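Local coordinates for chitooligosaccharide oxidase (Gibberella zeae, PDB 6Y0R), which oxidises the C1 hydroxyl of chitooligosaccharides to the lactone, reducing molecular oxygen to hydrogen peroxide with a bicovalently bound FAD, at residues A65-V70 / L108-D113; A163-Y168 / Y444-D449; Q144-L149 / F227-K232; G208-G213 / S392-V397. One frame throughout, in Å; residues are numbered along the deposited sequence.

In the fold
From the N terminus, interaction 1 closes first, a short loop within the FAD-binding domain that pairs strands 63-65 and 108-111. Interaction 3 then opens at 144-149, interaction 2 at 163-168 and interaction 4 at 208-213 before 227-232 closes interaction 3, which therefore crosses both others and joins strand 147-148 to the end of strand 218-228. Interaction 4 closes at 392-397, tying helix 203-212 to the loop before strand 403-411, well inside the long loop that interaction 2 completes at 444-449. Interactions 2 and 4 also touch, probably through a hydrogen bond from Gly213 N to Leu164 O. Interaction 2 joins the FAD-binding domain to the berberine-like C-terminal region beside the flavin.

Interaction 1: A65-V70 / L108-D113; sequences AVPTTV and LMIELD
The puckered pyrrolidine ring of Pro67 meets segment 108-113 along its CG-CD side: CG rests 3.8 Å from Ile110 CG2, the two side chains crossing at about a right angle, and CD comes to 3.2 Å from Glu111 O. The flat carboxylate of Glu111 is held at both oxygens. OE2 accepts Asp113 N at 3.2 Å through its anti lone pair, while OE1 forms a salt bridge with Lys90. Behind it, Glu111 CB packs 3.5 Å from Ala65 O. The backbones pair as parallel strands at Ala65 and Ile110, with Ala65 N donating to Met109 O (2.8 Å) and Glu111 N returning to Ala65 O (2.8 Å). Helix 70-83 leads from strand 63-65 to strand 87-90, and 108-111 fills the place between them, a split beta-alpha-beta unit of the PCMH-type FAD-binding domain. Ala65 and Ile110 share the sheet face that this helix covers, through Ala76 and Val77. With its CG2 anti to the backbone N (chi1 -56° for CG1), Ile110 brings that methyl to the proline. Beyond the last backbone bond a water spans the gap, donating to Pro67 O (2.8 Å) and to Glu111 O (2.7 Å), and Leu112 reaches on to the FAD.

Interaction 2: A163-Y168 / Y444-D449; sequences ALHGGY and YANYPD. With FAD (flavin-adenine dinucleotide), chain B.
Tyr444 OH is gripped from three directions: it accepts Gly167 N at 3.0 Å and Asn446 ND2 at 2.8 Å, and donates a very short bond of 2.5 Å to FAD O2. The flavin thus lies where the PCMH-type FAD-binding domain, contributing 163-168, meets the berberine-like C-terminal region, contributing 444-449. The ND2 bond is nearly straight (167°) and lies in the amide plane; ND2 is also bonded to His162 O, and these partners fix the rotation of the amide. Its other end, OD1, accepts the ribityl hydroxyl O4' of FAD at 2.8 Å while lying 3.3 Å from His165 CB, the imidazole and amide planes being 68° apart. Tyr444 reaches the pyrimidine edge because its CG is anti to the backbone N (chi1 176°), and its ring is packed on one face by Asn446 CB. Tyr168 reads the same edge with its backbone, N donating to FAD O2 and O accepting FAD N3 at 2.8 Å, both bonds close to straight. A type I turn from Tyr444 to Tyr447 brings the latter's phenol beside the flavin, its ring nearly parallel to that of Tyr96. Towards the adenosine half, His165 NE2 donates to the ribose oxygen O4B of FAD at 3.3 Å.

Interaction 3: Q144-L149 / F227-K232; sequences QGKRAL and FAAPEK
Arg147 lays its guanidinium flat over the backbone of 227-228, with Ala228 N 3.4 Å above the plane and over its centre. The chain bends at chi2 and chi3 (-63° and -68°) to fold the group back, and NE is bonded to Thr226 OG1. Phe227 presents one ring face to Ala148 O, which lies offset toward the rim, while CE1 touches Ala148 CB at 3.6 Å and CE2 runs up to Leu149 C. Its CG stands between the backbone N and the carbonyl carbon (chi1 53°), which folds the ring across Ala148; the Phe227 ring also stacks with that of His175. Strand 147-148 joins the antiparallel sheet along the end of strand 218-228. Ala148 and Phe227 form its hydrogen-bonded pair, Ala148 N to Phe227 O at 2.9 Å and Phe227 N to Ala148 O at 3.0 Å. Arg147 and Ala228 make the adjoining non-hydrogen-bonded pair, their side chains diverging. Past the strands, Ala229 N donates to Lys146 O from above the carbonyl plane. At the exposed margin the extended Lys146 crosses Glu231 obliquely, and NZ makes a salt bridge of 2.7 Å to OE1 of Glu231, meeting it from above the carboxylate plane.

Interaction 4: G208-G213 / S392-V397; sequences GIRGAG and SDTAYV
Arg210 O faces loop 392-397, accepting a weak bond from Tyr396 N at 3.2 Å and lying 3.5 Å from Thr394 CB. Here the end of helix 203-212 meets the loop between strands 371-378 and 403-411. Arg210 is the centre of an inverse gamma turn, closed by a weak bond from Gly211 N to Ile209 O. Around that point the side chains close in. Thr394 CG2 lies over one face of the Arg210 guanidinium, 3.6 Å from NH2, the two chains crossing at about a right angle. Ala395 CB packs against Arg210 O (3.5 Å) and Gly208 O, beside Gly211, whose phi of 140° suits a glycine. In the next shell, Arg210 NE is bonded to Phe206 O and Thr394 OG1 to Arg399 NH1, so both side chains of this packed pair are anchored. Trp462 NE1 holds Gly211 O and Asn465 ND2 holds Ala395 O. Leu469 of helix 466-476 covers both alanines, whose CB atoms, Ala212 and Ala395, are 4.1 Å apart.

Interaction 1: A65-V70 / L108-D113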
loop_
_atom_site.group_PDB
_atom_site.type_symbol
_atom_site.label_atom_id
_atom_site.label_comp_id
_atom_site.label_asym_id
_atom_site.label_seq_id
_atom_site.Cartn_x
_atom_site.Cartn_y
_atom_site.Cartn_z
ATOM N N ALA A 65 -17.082 3.391 15.771
ATOM C CA ALA A 65 -18.158 4.093 15.043
ATOM C C ALA A 65 -18.299 3.436 13.660
ATOM O O ALA A 65 -17.254 3.091 13.041
ATOM C CB ALA A 65 -17.887 5.566 14.917
ATOM N N VAL A 66 -19.540 3.240 13.196
ATOM C CA VAL A 66 -19.825 2.557 11.909
ATOM C C VAL A 66 -20.724 3.447 11.072
ATOM O O VAL A 66 -21.886 3.139 10.785
ATOM C CB VAL A 66 -20.368 1.137 12.099
ATOM C CG1 VAL A 66 -20.382 0.428 10.758
ATOM C CG2 VAL A 66 -19.568 0.317 13.090
ATOM N N PRO A 67 -20.198 4.589 10.603
ATOM C CA PRO A 67 -21.006 5.557 9.870
ATOM C C PRO A 67 -21.391 5.096 8.463
ATOM O O PRO A 67 -20.626 4.420 7.787
ATOM C CB PRO A 67 -20.117 6.796 9.771
ATOM C CG PRO A 67 -18.696 6.190 9.780
ATOM C CD PRO A 67 -18.786 5.017 10.725
ATOM N N THR A 68 -22.581 5.489 8.025
ATOM C CA THR A 68 -23.022 5.339 6.609
ATOM C C THR A 68 -23.096 6.672 5.868
ATOM O O THR A 68 -23.294 6.626 4.633
ATOM C CB THR A 68 -24.372 4.623 6.564
ATOM O OG1 THR A 68 -25.344 5.529 7.098
ATOM C CG2 THR A 68 -24.372 3.354 7.377
ATOM N N THR A 69 -22.927 7.823 6.538
ATOM C CA THR A 69 -22.960 9.157 5.905
ATOM C C THR A 69 -21.786 10.015 6.377
ATOM O O THR A 69 -21.300 9.768 7.492
ATOM C CB THR A 69 -24.247 9.906 6.282
ATOM O OG1 THR A 69 -24.190 10.253 7.664
ATOM C CG2 THR A 69 -25.477 9.061 6.064
ATOM N N VAL A 70 -21.409 10.990 5.574
ATOM C CA VAL A 70 -20.372 11.993 5.934
ATOM C C VAL A 70 -20.812 12.715 7.221
ATOM O O VAL A 70 -19.961 12.913 8.125
ATOM C CB VAL A 70 -20.066 12.919 4.748
ATOM C CG1 VAL A 70 -19.166 14.087 5.124
ATOM C CG2 VAL A 70 -19.445 12.126 3.608
ATOM N N LEU A 108 -10.693 5.845 19.347
ATOM C CA LEU A 108 -11.990 5.859 18.640
ATOM C C LEU A 108 -11.667 5.382 17.232
ATOM O O LEU A 108 -10.969 6.127 16.527
ATOM C CB LEU A 108 -12.618 7.247 18.640
ATOM C CG LEU A 108 -13.806 7.435 17.681
ATOM C CD1 LEU A 108 -14.869 6.390 17.916
ATOM C CD2 LEU A 108 -14.383 8.836 17.804
ATOM N N MET A 109 -12.129 4.189 16.882
ATOM C CA MET A 109 -11.942 3.693 15.499
ATOM C C MET A 109 -13.199 3.977 14.651
ATOM O O MET A 109 -14.356 3.673 15.085
ATOM C CB MET A 109 -11.562 2.214 15.456
ATOM C CG MET A 109 -11.176 1.741 14.035
ATOM S SD MET A 109 -10.556 0.071 14.064
ATOM C CE MET A 109 -12.108 -0.807 14.317
ATOM N N ILE A 110 -12.996 4.608 13.522
ATOM C CA ILE A 110 -14.098 4.948 12.583
ATOM C C ILE A 110 -13.989 3.941 11.443
ATOM O O ILE A 110 -13.065 4.080 10.587
ATOM C CB ILE A 110 -14.076 6.418 12.170
ATOM C CG1 ILE A 110 -14.126 7.336 13.417
ATOM C CG2 ILE A 110 -15.218 6.707 11.211
ATOM C CD1 ILE A 110 -14.101 8.794 13.124
ATOM N N GLU A 111 -14.872 2.938 11.500
ATOM C CA GLU A 111 -14.984 1.870 10.477
ATOM C C GLU A 111 -15.673 2.470 9.254
ATOM O O GLU A 111 -16.802 2.973 9.375
ATOM C CB GLU A 111 -15.750 0.679 11.046
ATOM C CG GLU A 111 -16.039 -0.383 10.006
ATOM C CD GLU A 111 -14.760 -1.059 9.513
ATOM O OE1 GLU A 111 -13.962 -1.548 10.372
ATOM O OE2 GLU A 111 -14.523 -0.999 8.288
ATOM N N LEU A 112 -15.055 2.441 8.079
ATOM C CA LEU A 112 -15.621 3.095 6.861
ATOM C C LEU A 112 -16.146 2.070 5.833
ATOM O O LEU A 112 -16.598 2.517 4.786
ATOM C CB LEU A 112 -14.590 4.018 6.201
ATOM C CG LEU A 112 -14.101 5.168 7.080
ATOM C CD1 LEU A 112 -12.913 5.877 6.470
ATOM C CD2 LEU A 112 -15.247 6.144 7.352
ATOM N N ASP A 113 -16.037 0.780 6.079
ATOM C CA ASP A 113 -16.309 -0.224 5.012
ATOM C C ASP A 113 -17.820 -0.356 4.720
ATOM O O ASP A 113 -18.120 -1.077 3.745
ATOM C CB ASP A 113 -15.657 -1.586 5.237
ATOM C CG ASP A 113 -16.186 -2.473 6.347
ATOM O OD1 ASP A 113 -17.236 -2.109 6.958
ATOM O OD2 ASP A 113 -15.528 -3.514 6.635
HETATM O O HOH W 1 -18.737 2.313 7.584
#

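Interaction 2: A163-Y168 / Y444-D449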
loop_
_atom_site.group_PDB
_atom_site.type_symbol
_atom_site.label_atom_id
_atom_site.label_comp_id
_atom_site.label_asym_id
_atom_site.label_seq_id
_atom_site.Cartn_x
_atom_site.Cartn_y
_atom_site.Cartn_z
ATOM N N ALA A 163 -4.482 4.302 -1.308
ATOM C CA ALA A 163 -4.244 5.552 -2.067
ATOM C C ALA A 163 -3.633 6.631 -1.174
ATOM O O ALA A 163 -2.887 7.444 -1.713
ATOM C CB ALA A 163 -5.522 6.083 -2.668
ATOM N N LEU A 164 -3.921 6.649 0.114
ATOM C CA LEU A 164 -3.388 7.719 1.004
ATOM C C LEU A 164 -1.896 7.532 1.260
ATOM O O LEU A 164 -1.260 8.467 1.806
ATOM C CB LEU A 164 -4.225 7.751 2.278
ATOM C CG LEU A 164 -5.675 8.220 2.094
ATOM C CD1 LEU A 164 -6.448 8.045 3.385
ATOM C CD2 LEU A 164 -5.775 9.626 1.541
ATOM N N HIS A 165 -1.330 6.369 0.932
ATOM C CA HIS A 165 0.126 6.122 1.124
ATOM C C HIS A 165 0.831 5.788 -0.181
ATOM O O HIS A 165 2.078 5.633 -0.125
ATOM C CB HIS A 165 0.328 4.988 2.137
ATOM C CG HIS A 165 -0.407 5.279 3.400
ATOM N ND1 HIS A 165 0.096 6.045 4.415
ATOM C CD2 HIS A 165 -1.659 4.937 3.762
ATOM C CE1 HIS A 165 -0.798 6.126 5.404
ATOM N NE2 HIS A 165 -1.943 5.512 4.951
ATOM N N GLY A 166 0.120 5.611 -1.294
ATOM C CA GLY A 166 0.810 5.352 -2.559
ATOM C C GLY A 166 -0.090 4.554 -3.474
ATOM O O GLY A 166 -1.046 5.143 -4.056
ATOM N N GLY A 167 0.137 3.251 -3.455
ATOM C CA GLY A 167 -0.691 2.272 -4.184
ATOM C C GLY A 167 0.004 1.775 -5.430
ATOM O O GLY A 167 -0.127 2.393 -6.483
ATOM N N TYR A 168 0.764 0.700 -5.298
ATOM C CA TYR A 168 1.656 0.199 -6.362
ATOM C C TYR A 168 1.048 -1.073 -6.949
ATOM O O TYR A 168 0.789 -2.029 -6.207
ATOM C CB TYR A 168 3.050 -0.069 -5.810
ATOM C CG TYR A 168 3.970 -0.672 -6.830
ATOM C CD1 TYR A 168 4.700 0.116 -7.713
ATOM C CD2 TYR A 168 4.129 -2.047 -6.876
ATOM C CE1 TYR A 168 5.531 -0.485 -8.669
ATOM C CE2 TYR A 168 4.949 -2.646 -7.823
ATOM C CZ TYR A 168 5.657 -1.862 -8.716
ATOM O OH TYR A 168 6.482 -2.554 -9.594
ATOM N N TYR A 444 8.387 1.872 2.615
ATOM C CA TYR A 444 7.048 2.160 2.011
ATOM C C TYR A 444 5.973 2.071 3.122
ATOM O O TYR A 444 5.756 0.941 3.631
ATOM C CB TYR A 444 6.835 1.194 0.832
ATOM C CG TYR A 444 5.503 1.211 0.093
ATOM C CD1 TYR A 444 4.854 2.395 -0.207
ATOM C CD2 TYR A 444 4.909 0.045 -0.366
ATOM C CE1 TYR A 444 3.646 2.417 -0.891
ATOM C CE2 TYR A 444 3.704 0.045 -1.056
ATOM C CZ TYR A 444 3.060 1.242 -1.322
ATOM O OH TYR A 444 1.856 1.296 -1.981
ATOM N N ALA A 445 5.273 3.174 3.462
ATOM C CA ALA A 445 4.234 3.232 4.509
ATOM C C ALA A 445 3.135 2.211 4.234
ATOM O O ALA A 445 2.466 1.813 5.204
ATOM C CB ALA A 445 3.665 4.625 4.608
ATOM N N ASN A 446 2.946 1.737 2.991
ATOM C CA ASN A 446 1.935 0.670 2.728
ATOM C C ASN A 446 2.468 -0.706 3.140
ATOM O O ASN A 446 1.667 -1.635 3.217
ATOM C CB ASN A 446 1.355 0.635 1.306
ATOM C CG ASN A 446 0.115 1.495 1.153
ATOM O OD1 ASN A 446 -0.554 1.821 2.141
ATOM N ND2 ASN A 446 -0.060 2.005 -0.059
ATOM N N TYR A 447 3.773 -0.829 3.401
ATOM C CA TYR A 447 4.395 -2.080 3.899
ATOM C C TYR A 447 5.126 -1.746 5.184
ATOM O O TYR A 447 6.350 -1.875 5.269
ATOM C CB TYR A 447 5.390 -2.670 2.901
ATOM C CG TYR A 447 4.835 -3.080 1.561
ATOM C CD1 TYR A 447 3.522 -3.480 1.407
ATOM C CD2 TYR A 447 5.665 -3.144 0.461
ATOM C CE1 TYR A 447 3.033 -3.876 0.172
ATOM C CE2 TYR A 447 5.184 -3.532 -0.782
ATOM C CZ TYR A 447 3.861 -3.891 -0.925
ATOM O OH TYR A 447 3.299 -4.300 -2.119
ATOM N N PRO A 448 4.395 -1.279 6.198
ATOM C CA PRO A 448 5.020 -0.704 7.386
ATOM C C PRO A 448 5.734 -1.765 8.225
ATOM O O PRO A 448 5.283 -2.896 8.263
ATOM C CB PRO A 448 3.878 -0.098 8.175
ATOM C CG PRO A 448 2.689 -0.942 7.787
ATOM C CD PRO A 448 2.925 -1.315 6.329
ATOM N N ASP A 449 6.819 -1.355 8.851
ATOM C CA ASP A 449 7.680 -2.211 9.708
ATOM C C ASP A 449 7.431 -1.825 11.172
ATOM O O ASP A 449 7.891 -0.780 11.607
ATOM C CB ASP A 449 9.145 -2.002 9.340
ATOM C CG ASP A 449 10.105 -2.963 9.998
ATOM O OD1 ASP A 449 9.736 -3.498 11.084
ATOM O OD2 ASP A 449 11.199 -3.194 9.419
HETATM P PA FAD B . -6.443 0.213 6.841
HETATM O O1A FAD B . -5.806 -0.667 7.837
HETATM O O2A FAD B . -7.900 0.445 6.880
HETATM O O5B FAD B . -5.740 1.642 6.831
HETATM C C5B FAD B . -4.353 1.805 6.529
HETATM C C4B FAD B . -3.878 3.146 7.059
HETATM O O4B FAD B . -4.580 4.212 6.371
HETATM C C3B FAD B . -4.119 3.442 8.554
HETATM O O3B FAD B . -3.153 4.378 9.050
HETATM C C2B FAD B . -5.494 4.095 8.536
HETATM O O2B FAD B . -5.804 4.861 9.703
HETATM C C1B FAD B . -5.392 4.933 7.291
HETATM N N9A FAD B . -6.664 5.225 6.648
HETATM C C8A FAD B . -7.480 4.318 6.025
HETATM N N7A FAD B . -8.578 4.879 5.533
HETATM C C5A FAD B . -8.463 6.223 5.868
HETATM C C6A FAD B . -9.301 7.331 5.641
HETATM N N6A FAD B . -10.440 7.220 4.952
HETATM N N1A FAD B . -8.922 8.544 6.132
HETATM C C2A FAD B . -7.773 8.593 6.835
HETATM N N3A FAD B . -6.892 7.621 7.090
HETATM C C4A FAD B . -7.296 6.443 6.581
HETATM N N1 FAD B . -0.008 -2.438 -1.380
HETATM C C2 FAD B . 0.385 -2.059 -2.605
HETATM O O2 FAD B . 0.863 -0.883 -2.804
HETATM N N3 FAD B . 0.238 -2.918 -3.656
HETATM C C4 FAD B . -0.292 -4.193 -3.537
HETATM O O4 FAD B . -0.412 -4.922 -4.536
HETATM C C4X FAD B . -0.724 -4.614 -2.256
HETATM N N5 FAD B . -1.294 -5.814 -2.116
HETATM C C5X FAD B . -1.823 -6.132 -0.885
HETATM C C6 FAD B . -2.503 -7.370 -0.723
HETATM C C7 FAD B . -3.029 -7.736 0.504
HETATM C C7M FAD B . -3.728 -9.071 0.678
HETATM C C8 FAD B . -2.942 -6.815 1.628
HETATM C C8M FAD B . -3.596 -7.085 2.969
HETATM C C9 FAD B . -2.226 -5.612 1.457
HETATM C C9A FAD B . -1.662 -5.262 0.222
HETATM N N10 FAD B . -0.991 -4.037 0.059
HETATM C C10 FAD B . -0.526 -3.650 -1.203
HETATM C "C1'" FAD B . -0.776 -3.118 1.181
HETATM C "C2'" FAD B . -1.893 -2.074 1.266
HETATM O "O2'" FAD B . -1.722 -1.068 0.266
HETATM C "C3'" FAD B . -1.844 -1.458 2.640
HETATM O "O3'" FAD B . -2.060 -2.543 3.572
HETATM C "C4'" FAD B . -2.911 -0.369 2.770
HETATM O "O4'" FAD B . -2.534 0.628 3.736
HETATM C "C5'" FAD B . -4.218 -1.000 3.158
HETATM O "O5'" FAD B . -5.292 -0.043 3.098
HETATM P P FAD B . -6.614 -0.383 3.903
HETATM O O1P FAD B . -7.585 0.718 3.693
HETATM O O2P FAD B . -7.080 -1.769 3.645
HETATM O O3P FAD B . -6.038 -0.425 5.417
#

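Interaction 3: Q144-L149 / F227-K232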
loop_
_atom_site.group_PDB
_atom_site.type_symbol
_atom_site.label_atom_id
_atom_site.label_comp_id
_atom_site.label_asym_id
_atom_site.label_seq_id
_atom_site.Cartn_x
_atom_site.Cartn_y
_atom_site.Cartn_z
ATOM N N GLN A 144 -19.090 0.169 -15.242
ATOM C CA GLN A 144 -19.761 1.473 -15.503
ATOM C C GLN A 144 -19.251 2.087 -16.811
ATOM O O GLN A 144 -20.050 2.760 -17.507
ATOM C CB GLN A 144 -19.585 2.439 -14.324
ATOM C CG GLN A 144 -20.396 2.068 -13.092
ATOM C CD GLN A 144 -20.226 3.066 -11.973
ATOM O OE1 GLN A 144 -20.162 4.270 -12.213
ATOM N NE2 GLN A 144 -20.080 2.568 -10.755
ATOM N N GLY A 145 -17.993 1.892 -17.204
ATOM C CA GLY A 145 -17.434 2.643 -18.330
ATOM C C GLY A 145 -16.165 2.101 -18.918
ATOM O O GLY A 145 -15.567 2.811 -19.744
ATOM N N LYS A 146 -15.768 0.871 -18.589
ATOM C CA LYS A 146 -14.501 0.290 -19.075
ATOM C C LYS A 146 -13.346 1.263 -18.748
ATOM O O LYS A 146 -12.539 1.631 -19.624
ATOM C CB LYS A 146 -14.640 0.013 -20.565
ATOM C CG LYS A 146 -13.653 -0.988 -21.079
ATOM C CD LYS A 146 -13.844 -1.331 -22.546
ATOM C CE LYS A 146 -12.949 -2.472 -22.960
ATOM N NZ LYS A 146 -12.931 -2.622 -24.441
ATOM N N ARG A 147 -13.359 1.720 -17.499
ATOM C CA ARG A 147 -12.340 2.628 -16.955
ATOM C C ARG A 147 -11.584 1.875 -15.846
ATOM O O ARG A 147 -12.023 0.802 -15.409
ATOM C CB ARG A 147 -12.957 3.930 -16.444
ATOM C CG ARG A 147 -13.832 4.650 -17.476
ATOM C CD ARG A 147 -13.029 5.066 -18.663
ATOM N NE ARG A 147 -12.055 6.120 -18.409
ATOM C CZ ARG A 147 -11.406 6.759 -19.357
ATOM N NH1 ARG A 147 -11.617 6.452 -20.635
ATOM N NH2 ARG A 147 -10.548 7.710 -19.051
ATOM N N ALA A 148 -10.469 2.452 -15.420
ATOM C CA ALA A 148 -9.566 1.810 -14.441
ATOM C C ALA A 148 -8.771 2.885 -13.702
ATOM O O ALA A 148 -8.670 4.018 -14.184
ATOM C CB ALA A 148 -8.652 0.836 -15.149
ATOM N N LEU A 149 -8.279 2.468 -12.538
ATOM C CA LEU A 149 -7.243 3.191 -11.761
ATOM C C LEU A 149 -6.034 2.295 -11.587
ATOM O O LEU A 149 -6.105 1.065 -11.819
ATOM C CB LEU A 149 -7.809 3.588 -10.404
ATOM C CG LEU A 149 -8.928 4.621 -10.459
ATOM C CD1 LEU A 149 -9.443 4.834 -9.053
ATOM C CD2 LEU A 149 -8.448 5.912 -11.100
ATOM N N PHE A 227 -8.283 6.152 -16.281
ATOM C CA PHE A 227 -7.770 5.879 -17.642
ATOM C C PHE A 227 -8.636 4.773 -18.258
ATOM O O PHE A 227 -9.404 4.083 -17.540
ATOM C CB PHE A 227 -6.282 5.534 -17.685
ATOM C CG PHE A 227 -5.861 4.416 -16.773
ATOM C CD1 PHE A 227 -5.898 3.090 -17.188
ATOM C CD2 PHE A 227 -5.394 4.708 -15.502
ATOM C CE1 PHE A 227 -5.498 2.064 -16.337
ATOM C CE2 PHE A 227 -5.016 3.678 -14.650
ATOM C CZ PHE A 227 -5.064 2.367 -15.069
ATOM N N ALA A 228 -8.616 4.687 -19.569
ATOM C CA ALA A 228 -9.340 3.608 -20.276
ATOM C C ALA A 228 -8.741 2.257 -19.839
ATOM O O ALA A 228 -7.531 2.068 -19.960
ATOM C CB ALA A 228 -9.222 3.834 -21.769
ATOM N N ALA A 229 -9.575 1.331 -19.403
ATOM C CA ALA A 229 -9.181 -0.033 -18.977
ATOM C C ALA A 229 -8.704 -0.766 -20.212
ATOM O O ALA A 229 -9.445 -0.855 -21.208
ATOM C CB ALA A 229 -10.338 -0.708 -18.315
ATOM N N PRO A 230 -7.461 -1.292 -20.213
ATOM C CA PRO A 230 -6.932 -1.967 -21.383
ATOM C C PRO A 230 -7.815 -3.131 -21.855
ATOM O O PRO A 230 -8.271 -3.958 -21.043
ATOM C CB PRO A 230 -5.578 -2.518 -20.944
ATOM C CG PRO A 230 -5.181 -1.654 -19.753
ATOM C CD PRO A 230 -6.454 -1.135 -19.143
ATOM N N GLU A 231 -8.051 -3.165 -23.163
ATOM C CA GLU A 231 -8.694 -4.322 -23.837
ATOM C C GLU A 231 -7.724 -5.512 -23.869
ATOM O O GLU A 231 -8.144 -6.653 -23.773
ATOM C CB GLU A 231 -9.109 -3.877 -25.243
ATOM C CG GLU A 231 -9.675 -4.989 -26.092
ATOM C CD GLU A 231 -10.999 -5.595 -25.638
ATOM O OE1 GLU A 231 -11.664 -5.006 -24.750
ATOM O OE2 GLU A 231 -11.345 -6.677 -26.160
ATOM N N LYS A 232 -6.444 -5.238 -24.053
ATOM C CA LYS A 232 -5.384 -6.246 -24.180
ATOM C C LYS A 232 -4.263 -5.882 -23.206
ATOM O O LYS A 232 -3.581 -4.848 -23.399
ATOM C CB LYS A 232 -4.882 -6.326 -25.616
ATOM C CG LYS A 232 -5.889 -6.900 -26.621
ATOM C CD LYS A 232 -5.399 -6.864 -28.030
ATOM C CE LYS A 232 -6.396 -7.418 -29.036
ATOM N NZ LYS A 232 -7.572 -6.529 -29.248
#

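Interaction 4: G208-G213 / S392-V397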
loop_
_atom_site.group_PDB
_atom_site.type_symbol
_atom_site.label_atom_id
_atom_site.label_comp_id
_atom_site.label_asym_id
_atom_site.label_seq_id
_atom_site.Cartn_x
_atom_site.Cartn_y
_atom_site.Cartn_z
ATOM N N GLY A 208 -0.470 16.687 1.501
ATOM C CA GLY A 208 -0.239 15.740 2.595
ATOM C C GLY A 208 -1.014 14.468 2.422
ATOM O O GLY A 208 -0.513 13.395 2.844
ATOM N N ILE A 209 -2.255 14.548 1.911
ATOM C CA ILE A 209 -3.133 13.345 1.796
ATOM C C ILE A 209 -2.508 12.386 0.781
ATOM O O ILE A 209 -2.759 11.182 0.898
ATOM C CB ILE A 209 -4.578 13.771 1.471
ATOM C CG1 ILE A 209 -5.397 13.852 2.768
ATOM C CG2 ILE A 209 -5.291 12.905 0.442
ATOM C CD1 ILE A 209 -4.953 14.882 3.676
ATOM N N ARG A 210 -1.773 12.915 -0.183
ATOM C CA ARG A 210 -1.166 12.133 -1.289
ATOM C C ARG A 210 0.164 11.584 -0.778
ATOM O O ARG A 210 1.212 11.980 -1.278
ATOM C CB ARG A 210 -1.091 12.955 -2.582
ATOM C CG ARG A 210 -2.465 13.256 -3.182
ATOM C CD ARG A 210 -2.326 13.933 -4.534
ATOM N NE ARG A 210 -1.738 15.247 -4.271
ATOM C CZ ARG A 210 -1.082 16.018 -5.153
ATOM N NH1 ARG A 210 -0.575 17.184 -4.734
ATOM N NH2 ARG A 210 -0.875 15.611 -6.403
ATOM N N GLY A 211 0.102 10.712 0.236
ATOM C CA GLY A 211 1.273 9.945 0.682
ATOM C C GLY A 211 1.343 9.833 2.189
ATOM O O GLY A 211 2.021 8.880 2.701
ATOM N N ALA A 212 0.700 10.742 2.928
ATOM C CA ALA A 212 0.696 10.718 4.415
ATOM C C ALA A 212 -0.726 10.961 4.907
ATOM O O ALA A 212 -0.967 11.584 5.941
ATOM C CB ALA A 212 1.685 11.757 4.921
ATOM N N GLY A 213 -1.692 10.394 4.189
ATOM C CA GLY A 213 -3.107 10.758 4.352
ATOM C C GLY A 213 -3.819 10.210 5.575
ATOM O O GLY A 213 -5.042 10.441 5.641
ATOM N N SER A 392 9.396 16.058 -3.799
ATOM C CA SER A 392 8.635 17.073 -3.050
ATOM C C SER A 392 7.272 17.362 -3.682
ATOM O O SER A 392 6.517 18.115 -3.105
ATOM C CB SER A 392 9.479 18.347 -2.916
ATOM O OG SER A 392 9.797 18.818 -4.205
ATOM N N ASP A 393 6.931 16.789 -4.850
ATOM C CA ASP A 393 5.657 17.125 -5.541
ATOM C C ASP A 393 4.413 16.608 -4.795
ATOM O O ASP A 393 3.319 17.188 -4.904
ATOM C CB ASP A 393 5.690 16.618 -6.977
ATOM C CG ASP A 393 6.574 17.400 -7.925
ATOM O OD1 ASP A 393 7.008 18.530 -7.565
ATOM O OD2 ASP A 393 6.838 16.863 -9.024
ATOM N N THR A 394 4.528 15.489 -4.061
ATOM C CA THR A 394 3.458 14.944 -3.204
ATOM C C THR A 394 4.139 14.547 -1.888
ATOM O O THR A 394 5.368 14.538 -1.860
ATOM C CB THR A 394 2.785 13.713 -3.822
ATOM O OG1 THR A 394 3.742 12.665 -3.984
ATOM C CG2 THR A 394 2.127 14.008 -5.162
ATOM N N ALA A 395 3.365 14.198 -0.874
ATOM C CA ALA A 395 3.949 13.675 0.388
ATOM C C ALA A 395 4.706 12.370 0.116
ATOM O O ALA A 395 5.636 12.050 0.871
ATOM C CB ALA A 395 2.856 13.489 1.398
ATOM N N TYR A 396 4.391 11.623 -0.950
ATOM C CA TYR A 396 5.096 10.368 -1.311
ATOM C C TYR A 396 6.511 10.725 -1.793
ATOM O O TYR A 396 6.707 11.349 -2.883
ATOM C CB TYR A 396 4.327 9.589 -2.380
ATOM C CG TYR A 396 4.945 8.259 -2.687
ATOM C CD1 TYR A 396 5.967 8.128 -3.609
ATOM C CD2 TYR A 396 4.516 7.136 -2.010
ATOM C CE1 TYR A 396 6.548 6.902 -3.868
ATOM C CE2 TYR A 396 5.093 5.903 -2.249
ATOM C CZ TYR A 396 6.109 5.787 -3.181
ATOM O OH TYR A 396 6.664 4.564 -3.437
ATOM N N VAL A 397 7.515 10.376 -1.010
ATOM C CA VAL A 397 8.874 10.911 -1.232
ATOM C C VAL A 397 9.701 10.036 -2.177
ATOM O O VAL A 397 10.657 10.563 -2.760
ATOM C CB VAL A 397 9.571 11.141 0.111
ATOM C CG1 VAL A 397 10.116 9.854 0.699
ATOM C CG2 VAL A 397 10.682 12.182 -0.018
#